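Local coordinates for RNA-binding protein RO60 (Deinococcus radiodurans, PDB 2NVO), which binds several small RNAs that accumulate during recovery from ultraviolet irradiation and contributes to the resistance of the bacterium to that radiation, at residues Thr134-Phe139 / Trp182-Ala187; Leu287-Ser292 / Thr336-Pro341; Arg364-Leu369 / Glu453-Asp458. All blocks are in the same frame, centred on the assembly; numbering follows the deposited sequence.

Interaction 1 (Thr134-Phe139 / Trp182-Ala187)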
loop_
_atom_site.group_PDB
_atom_site.type_symbol
_atom_site.label_atom_id
_atom_site.label_comp_id
_atom_site.label_asym_id
_atom_site.label_seq_id
_atom_site.Cartn_x
_atom_site.Cartn_y
_atom_site.Cartn_z
ATOM N N THR A 134 10.659 3.785 12.025
ATOM C CA THR A 134 11.189 3.865 10.661
ATOM C C THR A 134 10.885 5.212 10.028
ATOM O O THR A 134 11.736 5.809 9.370
ATOM C CB THR A 134 10.590 2.765 9.751
ATOM O OG1 THR A 134 10.742 1.494 10.381
ATOM C CG2 THR A 134 11.286 2.747 8.398
ATOM N N MET A 135 9.662 5.694 10.222
ATOM C CA MET A 135 9.278 6.954 9.616
ATOM C C MET A 135 10.102 8.116 10.165
ATOM O O MET A 135 10.441 9.031 9.431
ATOM C CB MET A 135 7.784 7.204 9.777
ATOM C CG MET A 135 6.914 6.229 8.994
ATOM S SD MET A 135 5.150 6.501 9.346
ATOM C CE MET A 135 4.946 8.159 8.792
ATOM N N LEU A 136 10.440 8.060 11.449
ATOM C CA LEU A 136 11.303 9.082 12.045
ATOM C C LEU A 136 12.713 9.042 11.450
ATOM O O LEU A 136 13.309 10.080 11.194
ATOM C CB LEU A 136 11.404 8.914 13.556
ATOM C CG LEU A 136 12.450 9.834 14.195
ATOM C CD1 LEU A 136 12.048 11.311 14.049
ATOM C CD2 LEU A 136 12.713 9.462 15.648
ATOM N N LEU A 137 13.242 7.839 11.247
ATOM C CA LEU A 137 14.590 7.713 10.692
ATOM C C LEU A 137 14.593 8.129 9.229
ATOM O O LEU A 137 15.597 8.619 8.713
ATOM C CB LEU A 137 15.126 6.298 10.858
ATOM C CG LEU A 137 15.203 5.891 12.331
ATOM C CD1 LEU A 137 15.718 4.471 12.470
ATOM C CD2 LEU A 137 16.032 6.890 13.175
ATOM N N HIS A 138 13.452 7.937 8.574
ATOM C CA HIS A 138 13.284 8.297 7.173
ATOM C C HIS A 138 13.183 9.813 7.057
ATOM O O HIS A 138 13.763 10.431 6.167
ATOM C CB HIS A 138 12.032 7.613 6.618
ATOM C CG HIS A 138 11.961 7.593 5.124
ATOM N ND1 HIS A 138 10.814 7.249 4.443
ATOM C CD2 HIS A 138 12.885 7.889 4.182
ATOM C CE1 HIS A 138 11.037 7.326 3.141
ATOM N NE2 HIS A 138 12.289 7.712 2.957
ATOM N N PHE A 139 12.448 10.418 7.982
ATOM C CA PHE A 139 12.338 11.867 8.030
ATOM C C PHE A 139 13.726 12.493 8.192
ATOM O O PHE A 139 14.061 13.455 7.518
ATOM C CB PHE A 139 11.406 12.275 9.179
ATOM C CG PHE A 139 11.547 13.704 9.589
ATOM C CD1 PHE A 139 10.745 14.675 9.029
ATOM C CD2 PHE A 139 12.498 14.075 10.525
ATOM C CE1 PHE A 139 10.877 15.992 9.404
ATOM C CE2 PHE A 139 12.639 15.384 10.901
ATOM C CZ PHE A 139 11.828 16.350 10.338
ATOM N N TRP A 182 20.726 6.129 9.263
ATOM C CA TRP A 182 20.217 6.575 10.570
ATOM C C TRP A 182 19.755 5.458 11.510
ATOM O O TRP A 182 19.043 4.538 11.100
ATOM C CB TRP A 182 19.070 7.564 10.354
ATOM C CG TRP A 182 19.558 8.907 10.000
ATOM C CD1 TRP A 182 19.678 9.436 8.746
ATOM C CD2 TRP A 182 20.021 9.911 10.908
ATOM N NE1 TRP A 182 20.181 10.711 8.819
ATOM C CE2 TRP A 182 20.415 11.023 10.134
ATOM C CE3 TRP A 182 20.151 9.977 12.298
ATOM C CZ2 TRP A 182 20.918 12.191 10.706
ATOM C CZ3 TRP A 182 20.656 11.141 12.865
ATOM C CH2 TRP A 182 21.029 12.230 12.068
ATOM N N SER A 183 20.146 5.554 12.780
ATOM C CA SER A 183 19.656 4.647 13.809
ATOM C C SER A 183 19.010 5.464 14.927
ATOM O O SER A 183 19.240 6.663 15.029
ATOM C CB SER A 183 20.801 3.810 14.380
ATOM O OG SER A 183 21.633 4.583 15.235
ATOM N N GLN A 184 18.211 4.815 15.767
ATOM C CA GLN A 184 17.655 5.495 16.943
ATOM C C GLN A 184 18.796 6.006 17.824
ATOM O O GLN A 184 18.736 7.116 18.362
ATOM C CB GLN A 184 16.747 4.553 17.749
ATOM C CG GLN A 184 15.667 3.874 16.919
ATOM C CD GLN A 184 14.606 4.831 16.429
ATOM O OE1 GLN A 184 13.925 4.564 15.439
ATOM N NE2 GLN A 184 14.460 5.953 17.112
ATOM N N ALA A 185 19.839 5.195 17.965
ATOM C CA ALA A 185 21.028 5.584 18.719
ATOM C C ALA A 185 21.630 6.906 18.232
ATOM O O ALA A 185 21.938 7.777 19.042
ATOM C CB ALA A 185 22.073 4.482 18.682
ATOM N N ASP A 186 21.795 7.051 16.914
ATOM C CA ASP A 186 22.299 8.299 16.330
ATOM C C ASP A 186 21.457 9.499 16.747
ATOM O O ASP A 186 21.972 10.512 17.231
ATOM C CB ASP A 186 22.272 8.245 14.802
ATOM C CG ASP A 186 23.207 7.207 14.229
ATOM O OD1 ASP A 186 24.153 6.792 14.927
ATOM O OD2 ASP A 186 22.971 6.818 13.073
ATOM N N ALA A 187 20.159 9.390 16.505
ATOM C CA ALA A 187 19.233 10.468 16.806
ATOM C C ALA A 187 19.258 10.819 18.293
ATOM O O ALA A 187 19.221 11.989 18.659
ATOM C CB ALA A 187 17.821 10.085 16.373
#
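In the helical-repeat TROVE domain, L137 on helix 133-143 packs against the start of helix 184-191, where W182 and the N-cap residue S183 lead into the first turn, begun by Q184. The backbones come nearest at L137 and W182, with CA atoms 5.7 Å apart, and no hydrogen bond crosses between the two segments, so the contact rests on apolar and van der Waals packing. With CG of L137 anti to its carbonyl carbon (chi1 -60°), the branch carries both methyls to backbone carbonyls: CD1 lies 3.6 Å from the O of W182, while CD2 sits 3.7 Å from the O of S183. The close backbones also bring CB of L137 to 4.2 Å from CB of W182. The indole then turns away from this contact, and its NE1 is hydrogen-bonded to the carboxylate of D144. Q184, bent at chi2, crosses the L137 side chain at about a right angle, and its terminal amide group lies against the leucine branch. L136 adds its CD2 methyl beside the same amide and packs further on V160 and Y161 of helix 151-163. The helix start facing L137 is fixed by reciprocal bonds: D186 N donates to S183 OG at 3.0 Å, and S183 N to D186 OD2 at 3.1 Å, the latter from above the carboxylate plane. This pair is a capping box, the N-terminal motif that here starts a helix packed on the side of helix 133-143 in an alpha-helical repeat array.

Interaction 2 (Leu287-Ser292 / Thr336-Pro341); sequences LTPNDS and TWLPVP
Two loops of the TROVE helical array, each running into the start of a helix, approach most closely at P289 and V340, whose CA atoms are 5.0 Å apart. The first makes a type I beta turn from T288 to D291, closed by D291 N donating to T288 O at 2.9 Å, just ahead of helix 292-302; the second enters helix 341-354 through V340. No direct hydrogen bond joins them, so the contact is carried by aliphatic groups and one water. V340 points its CB toward the turn, and with CG1 anti to the backbone N (chi1 178°) it is CG2 that reaches the peptide between T288 and P289, 3.5 Å from P289 N. The same methyl approaches CG of L287 at 4.4 Å, on the buried side where L287 and V340 both meet V295. Y325 of helix 315-326 holds the second loop, its hydroxyl hydrogen-bonded to V340 N. Toward solvent, L338 crosses the P289 ring at about a right angle, CD2 being only 3.4 Å from CG of P289, tighter than usual for two carbons. On the L287 side of V340, a single water donates to both loops, 2.7 Å from L287 O and 2.8 Å from L338 O.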
loop_
_atom_site.group_PDB
_atom_site.type_symbol
_atom_site.label_atom_id
_atom_site.label_comp_id
_atom_site.label_asym_id
_atom_site.label_seq_id
_atom_site.Cartn_x
_atom_site.Cartn_y
_atom_site.Cartn_z
ATOM N N LEU A 287 0.800 -26.788 8.073
ATOM C CA LEU A 287 -0.433 -26.778 7.296
ATOM C C LEU A 287 -0.351 -27.777 6.142
ATOM O O LEU A 287 0.158 -27.454 5.063
ATOM C CB LEU A 287 -0.661 -25.351 6.774
ATOM C CG LEU A 287 -1.940 -24.865 6.090
ATOM C CD1 LEU A 287 -3.196 -25.039 6.973
ATOM C CD2 LEU A 287 -1.769 -23.400 5.733
ATOM N N THR A 288 -0.844 -28.992 6.366
ATOM C CA THR A 288 -0.705 -30.078 5.396
ATOM C C THR A 288 -2.025 -30.796 5.152
ATOM O O THR A 288 -2.864 -30.869 6.039
ATOM C CB THR A 288 0.349 -31.112 5.856
ATOM O OG1 THR A 288 -0.205 -31.950 6.881
ATOM C CG2 THR A 288 1.581 -30.399 6.396
ATOM N N PRO A 289 -2.196 -31.348 3.947
ATOM C CA PRO A 289 -3.436 -31.948 3.438
ATOM C C PRO A 289 -4.017 -33.080 4.289
ATOM O O PRO A 289 -5.167 -33.461 4.076
ATOM C CB PRO A 289 -3.013 -32.489 2.065
ATOM C CG PRO A 289 -1.516 -32.562 2.135
ATOM C CD PRO A 289 -1.150 -31.358 2.914
ATOM N N ASN A 290 -3.247 -33.612 5.230
ATOM C CA ASN A 290 -3.746 -34.695 6.065
ATOM C C ASN A 290 -3.831 -34.321 7.549
ATOM O O ASN A 290 -4.011 -35.196 8.399
ATOM C CB ASN A 290 -2.904 -35.967 5.866
ATOM C CG ASN A 290 -3.200 -36.674 4.543
ATOM O OD1 ASN A 290 -4.351 -37.006 4.232
ATOM N ND2 ASN A 290 -2.153 -36.920 3.765
ATOM N N ASP A 291 -3.710 -33.025 7.845
ATOM C CA ASP A 291 -3.750 -32.515 9.225
ATOM C C ASP A 291 -4.953 -31.584 9.478
ATOM O O ASP A 291 -4.805 -30.362 9.664
ATOM C CB ASP A 291 -2.453 -31.794 9.574
ATOM C CG ASP A 291 -2.518 -31.128 10.921
ATOM O OD1 ASP A 291 -3.372 -31.535 11.727
ATOM O OD2 ASP A 291 -1.733 -30.202 11.185
ATOM N N SER A 292 -6.137 -32.183 9.515
ATOM C CA SER A 292 -7.390 -31.443 9.446
ATOM C C SER A 292 -7.658 -30.354 10.483
ATOM O O SER A 292 -8.323 -29.372 10.159
ATOM C CB SER A 292 -8.563 -32.410 9.383
ATOM O OG SER A 292 -8.542 -33.115 8.156
ATOM N N THR A 336 9.752 -25.083 -0.257
ATOM C CA THR A 336 8.512 -25.482 -0.883
ATOM C C THR A 336 7.515 -25.911 0.192
ATOM O O THR A 336 7.859 -26.006 1.376
ATOM C CB THR A 336 8.723 -26.626 -1.888
ATOM O OG1 THR A 336 9.013 -27.842 -1.187
ATOM C CG2 THR A 336 9.871 -26.303 -2.838
ATOM N N TRP A 337 6.277 -26.143 -0.233
ATOM C CA TRP A 337 5.230 -26.642 0.648
ATOM C C TRP A 337 4.183 -27.328 -0.203
ATOM O O TRP A 337 4.237 -27.253 -1.430
ATOM C CB TRP A 337 4.612 -25.513 1.472
ATOM C CG TRP A 337 3.978 -24.409 0.662
ATOM C CD1 TRP A 337 2.679 -24.336 0.250
ATOM C CD2 TRP A 337 4.616 -23.216 0.188
ATOM N NE1 TRP A 337 2.468 -23.174 -0.456
ATOM C CE2 TRP A 337 3.642 -22.468 -0.508
ATOM C CE3 TRP A 337 5.919 -22.710 0.279
ATOM C CZ2 TRP A 337 3.930 -21.246 -1.111
ATOM C CZ3 TRP A 337 6.202 -21.493 -0.317
ATOM C CH2 TRP A 337 5.211 -20.774 -1.002
ATOM N N LEU A 338 3.246 -28.012 0.443
ATOM C CA LEU A 338 2.173 -28.686 -0.272
ATOM C C LEU A 338 0.841 -27.987 -0.015
ATOM O O LEU A 338 0.223 -28.177 1.044
ATOM C CB LEU A 338 2.089 -30.153 0.142
ATOM C CG LEU A 338 0.969 -30.937 -0.537
ATOM C CD1 LEU A 338 1.065 -30.791 -2.046
ATOM C CD2 LEU A 338 1.013 -32.406 -0.133
ATOM N N PRO A 339 0.392 -27.180 -0.992
ATOM C CA PRO A 339 -0.843 -26.400 -0.856
ATOM C C PRO A 339 -2.003 -27.312 -0.517
ATOM O O PRO A 339 -2.196 -28.315 -1.200
ATOM C CB PRO A 339 -1.047 -25.818 -2.263
ATOM C CG PRO A 339 0.325 -25.844 -2.901
ATOM C CD PRO A 339 0.977 -27.072 -2.343
ATOM N N VAL A 340 -2.752 -26.979 0.532
ATOM C CA VAL A 340 -3.961 -27.720 0.870
ATOM C C VAL A 340 -5.131 -27.207 0.053
ATOM O O VAL A 340 -5.487 -26.042 0.162
ATOM C CB VAL A 340 -4.332 -27.552 2.358
ATOM C CG1 VAL A 340 -5.613 -28.300 2.645
ATOM C CG2 VAL A 340 -3.199 -28.025 3.252
ATOM N N PRO A 341 -5.747 -28.082 -0.753
ATOM C CA PRO A 341 -6.802 -27.683 -1.690
ATOM C C PRO A 341 -7.953 -26.931 -1.032
ATOM O O PRO A 341 -8.370 -25.895 -1.545
ATOM C CB PRO A 341 -7.288 -29.018 -2.253
ATOM C CG PRO A 341 -6.083 -29.896 -2.177
ATOM C CD PRO A 341 -5.414 -29.510 -0.883
HETATM O O HOH W 1 0.381 -26.042 2.815
#

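Interaction 3 (Arg364-Leu369 / Glu453-Asp458)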
loop_
_atom_site.group_PDB
_atom_site.type_symbol
_atom_site.label_atom_id
_atom_site.label_comp_id
_atom_site.label_asym_id
_atom_site.label_seq_id
_atom_site.Cartn_x
_atom_site.Cartn_y
_atom_site.Cartn_z
ATOM N N ARG A 364 -20.342 6.651 -11.704
ATOM C CA ARG A 364 -20.756 5.774 -12.775
ATOM C C ARG A 364 -19.541 5.493 -13.644
ATOM O O ARG A 364 -18.937 6.402 -14.187
ATOM C CB ARG A 364 -21.888 6.404 -13.582
ATOM C CG ARG A 364 -23.094 6.753 -12.692
ATOM C CD ARG A 364 -24.109 7.564 -13.450
ATOM N NE ARG A 364 -24.385 6.947 -14.737
ATOM C CZ ARG A 364 -25.211 5.922 -14.929
ATOM N NH1 ARG A 364 -25.882 5.380 -13.910
ATOM N NH2 ARG A 364 -25.372 5.445 -16.159
ATOM N N HIS A 365 -19.186 4.223 -13.744
ATOM C CA HIS A 365 -17.922 3.817 -14.373
ATOM C C HIS A 365 -18.177 3.183 -15.717
ATOM O O HIS A 365 -19.171 2.484 -15.891
ATOM C CB HIS A 365 -17.201 2.781 -13.479
ATOM C CG HIS A 365 -16.503 3.377 -12.299
ATOM N ND1 HIS A 365 -15.160 3.188 -12.054
ATOM C CD2 HIS A 365 -16.959 4.169 -11.295
ATOM C CE1 HIS A 365 -14.814 3.838 -10.956
ATOM N NE2 HIS A 365 -15.891 4.438 -10.477
ATOM N N LEU A 366 -17.268 3.415 -16.666
ATOM C CA LEU A 366 -17.215 2.635 -17.888
ATOM C C LEU A 366 -15.800 2.048 -17.917
ATOM O O LEU A 366 -14.826 2.795 -17.939
ATOM C CB LEU A 366 -17.432 3.513 -19.116
ATOM C CG LEU A 366 -17.502 2.822 -20.473
ATOM C CD1 LEU A 366 -18.623 1.841 -20.518
ATOM C CD2 LEU A 366 -17.655 3.833 -21.639
ATOM N N LEU A 367 -15.712 0.727 -17.895
ATOM C CA LEU A 367 -14.412 0.035 -17.837
ATOM C C LEU A 367 -14.159 -0.512 -19.228
ATOM O O LEU A 367 -14.991 -1.220 -19.772
ATOM C CB LEU A 367 -14.438 -1.104 -16.807
ATOM C CG LEU A 367 -13.903 -0.895 -15.384
ATOM C CD1 LEU A 367 -14.562 0.294 -14.710
ATOM C CD2 LEU A 367 -14.055 -2.166 -14.541
ATOM N N ALA A 368 -13.043 -0.122 -19.826
ATOM C CA ALA A 368 -12.695 -0.576 -21.164
ATOM C C ALA A 368 -11.457 -1.481 -21.021
ATOM O O ALA A 368 -10.392 -1.020 -20.634
ATOM C CB ALA A 368 -12.402 0.612 -22.029
ATOM N N LEU A 369 -11.651 -2.763 -21.293
ATOM C CA LEU A 369 -10.639 -3.785 -21.119
ATOM C C LEU A 369 -9.964 -4.121 -22.441
ATOM O O LEU A 369 -10.622 -4.383 -23.440
ATOM C CB LEU A 369 -11.282 -5.064 -20.578
ATOM C CG LEU A 369 -11.496 -5.225 -19.082
ATOM C CD1 LEU A 369 -11.853 -3.898 -18.420
ATOM C CD2 LEU A 369 -12.495 -6.323 -18.762
ATOM N N GLU A 453 -22.819 7.605 -27.923
ATOM C CA GLU A 453 -23.986 6.892 -27.412
ATOM C C GLU A 453 -24.765 7.722 -26.388
ATOM O O GLU A 453 -25.719 7.239 -25.809
ATOM C CB GLU A 453 -23.576 5.546 -26.793
ATOM C CG GLU A 453 -22.798 4.611 -27.742
ATOM C CD GLU A 453 -23.493 4.392 -29.084
ATOM O OE1 GLU A 453 -24.658 3.941 -29.094
ATOM O OE2 GLU A 453 -22.868 4.666 -30.139
ATOM N N ARG A 454 -24.337 8.960 -26.170
ATOM C CA ARG A 454 -24.888 9.811 -25.118
ATOM C C ARG A 454 -25.067 9.078 -23.784
ATOM O O ARG A 454 -26.083 9.239 -23.089
ATOM C CB ARG A 454 -26.188 10.484 -25.589
ATOM C CG ARG A 454 -26.021 11.225 -26.916
ATOM C CD ARG A 454 -27.326 11.859 -27.397
ATOM N NE ARG A 454 -28.480 11.000 -27.138
ATOM C CZ ARG A 454 -29.274 11.122 -26.076
ATOM N NH1 ARG A 454 -29.043 12.071 -25.172
ATOM N NH2 ARG A 454 -30.296 10.294 -25.914
ATOM N N LEU A 455 -24.062 8.271 -23.433
ATOM C CA LEU A 455 -24.022 7.577 -22.152
ATOM C C LEU A 455 -23.420 8.488 -21.086
ATOM O O LEU A 455 -22.357 9.077 -21.286
ATOM C CB LEU A 455 -23.178 6.301 -22.261
ATOM C CG LEU A 455 -23.128 5.402 -21.030
ATOM C CD1 LEU A 455 -24.503 4.780 -20.763
ATOM C CD2 LEU A 455 -22.035 4.318 -21.178
ATOM N N ASP A 456 -24.103 8.614 -19.957
ATOM C CA ASP A 456 -23.577 9.392 -18.846
ATOM C C ASP A 456 -22.529 8.565 -18.091
ATOM O O ASP A 456 -22.844 7.530 -17.519
ATOM C CB ASP A 456 -24.699 9.818 -17.896
ATOM C CG ASP A 456 -25.482 11.029 -18.412
ATOM O OD1 ASP A 456 -26.695 10.876 -18.691
ATOM O OD2 ASP A 456 -24.890 12.129 -18.540
ATOM N N VAL A 457 -21.295 9.049 -18.090
ATOM C CA VAL A 457 -20.172 8.377 -17.425
ATOM C C VAL A 457 -19.397 9.387 -16.597
ATOM O O VAL A 457 -19.057 10.454 -17.090
ATOM C CB VAL A 457 -19.219 7.749 -18.472
ATOM C CG1 VAL A 457 -17.942 7.167 -17.800
ATOM C CG2 VAL A 457 -19.961 6.676 -19.279
ATOM N N ASP A 458 -19.133 9.067 -15.333
ATOM C CA ASP A 458 -18.293 9.908 -14.497
ATOM C C ASP A 458 -16.810 9.517 -14.611
ATOM O O ASP A 458 -15.930 10.381 -14.679
ATOM C CB ASP A 458 -18.699 9.768 -13.029
ATOM C CG ASP A 458 -20.119 10.211 -12.773
ATOM O OD1 ASP A 458 -20.467 11.300 -13.258
ATOM O OD2 ASP A 458 -20.861 9.464 -12.102
#
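R364 N donates to D458 OD2 at 2.9 Å, and the N-H...O angle of 170° makes the bond nearly straight. The proton meets OD2 on its anti side, 17° out of the carboxylate plane. D458 returns a bond from its own backbone, N to R364 O at 2.9 Å, so one aspartate engages both the amide and the carbonyl of R364 just ahead of strand 459-464. CG of D458 lies beside that residue's own backbone N (chi1 -62°), which turns the carboxylate to R364 N. The arginine side chain, bent at chi3, follows the incoming loop, and NE donates to D456 O at 3.2 Å. That oxygen lies in the guanidinium plane, although the donor stands above the carbonyl plane. The far end of the guanidinium has a different partner, NH2 forming a salt bridge with D405. Deeper in, L366 lays its CB against CG1 of V457 at 3.9 Å and extends CD1 to within 4.3 Å of CD2 of L455. The hydroxyl of Y482 steadies the loop, bonding to both L455 O and V457 N. Further backbone bonds from R364 and L366 to T459, and from L366 to V461, continue the pairing into parallel strand 459-464. A loop leaving helix 445-452 and feeding a strand beside strand 364-369 in this way is characteristic of the Rossmann-like alpha/beta fold of VWFA domains.

Overall arrangement
Interactions 1 and 2 both belong to the TROVE helical array, yet their centres are 42 Å apart: interaction 1 sets a helix start on the side of another helix, whereas interaction 2 has a helix start on both sides. Interaction 3 lies in the VWFA-like domain that closes the ring. Interaction 1 is the buried one, and apolar packing carries it without a hydrogen bond between its segments. The others are partly buried: interaction 2 relies on aliphatic contacts and a bridging water, interaction 3 on three direct hydrogen bonds, two of them to the backbone N and O of R364. Nearest atoms of any two contacts remain about 26 to 28 Å apart, so none touches another, and interactions 1 and 3 flank the chain's centre on opposite sides.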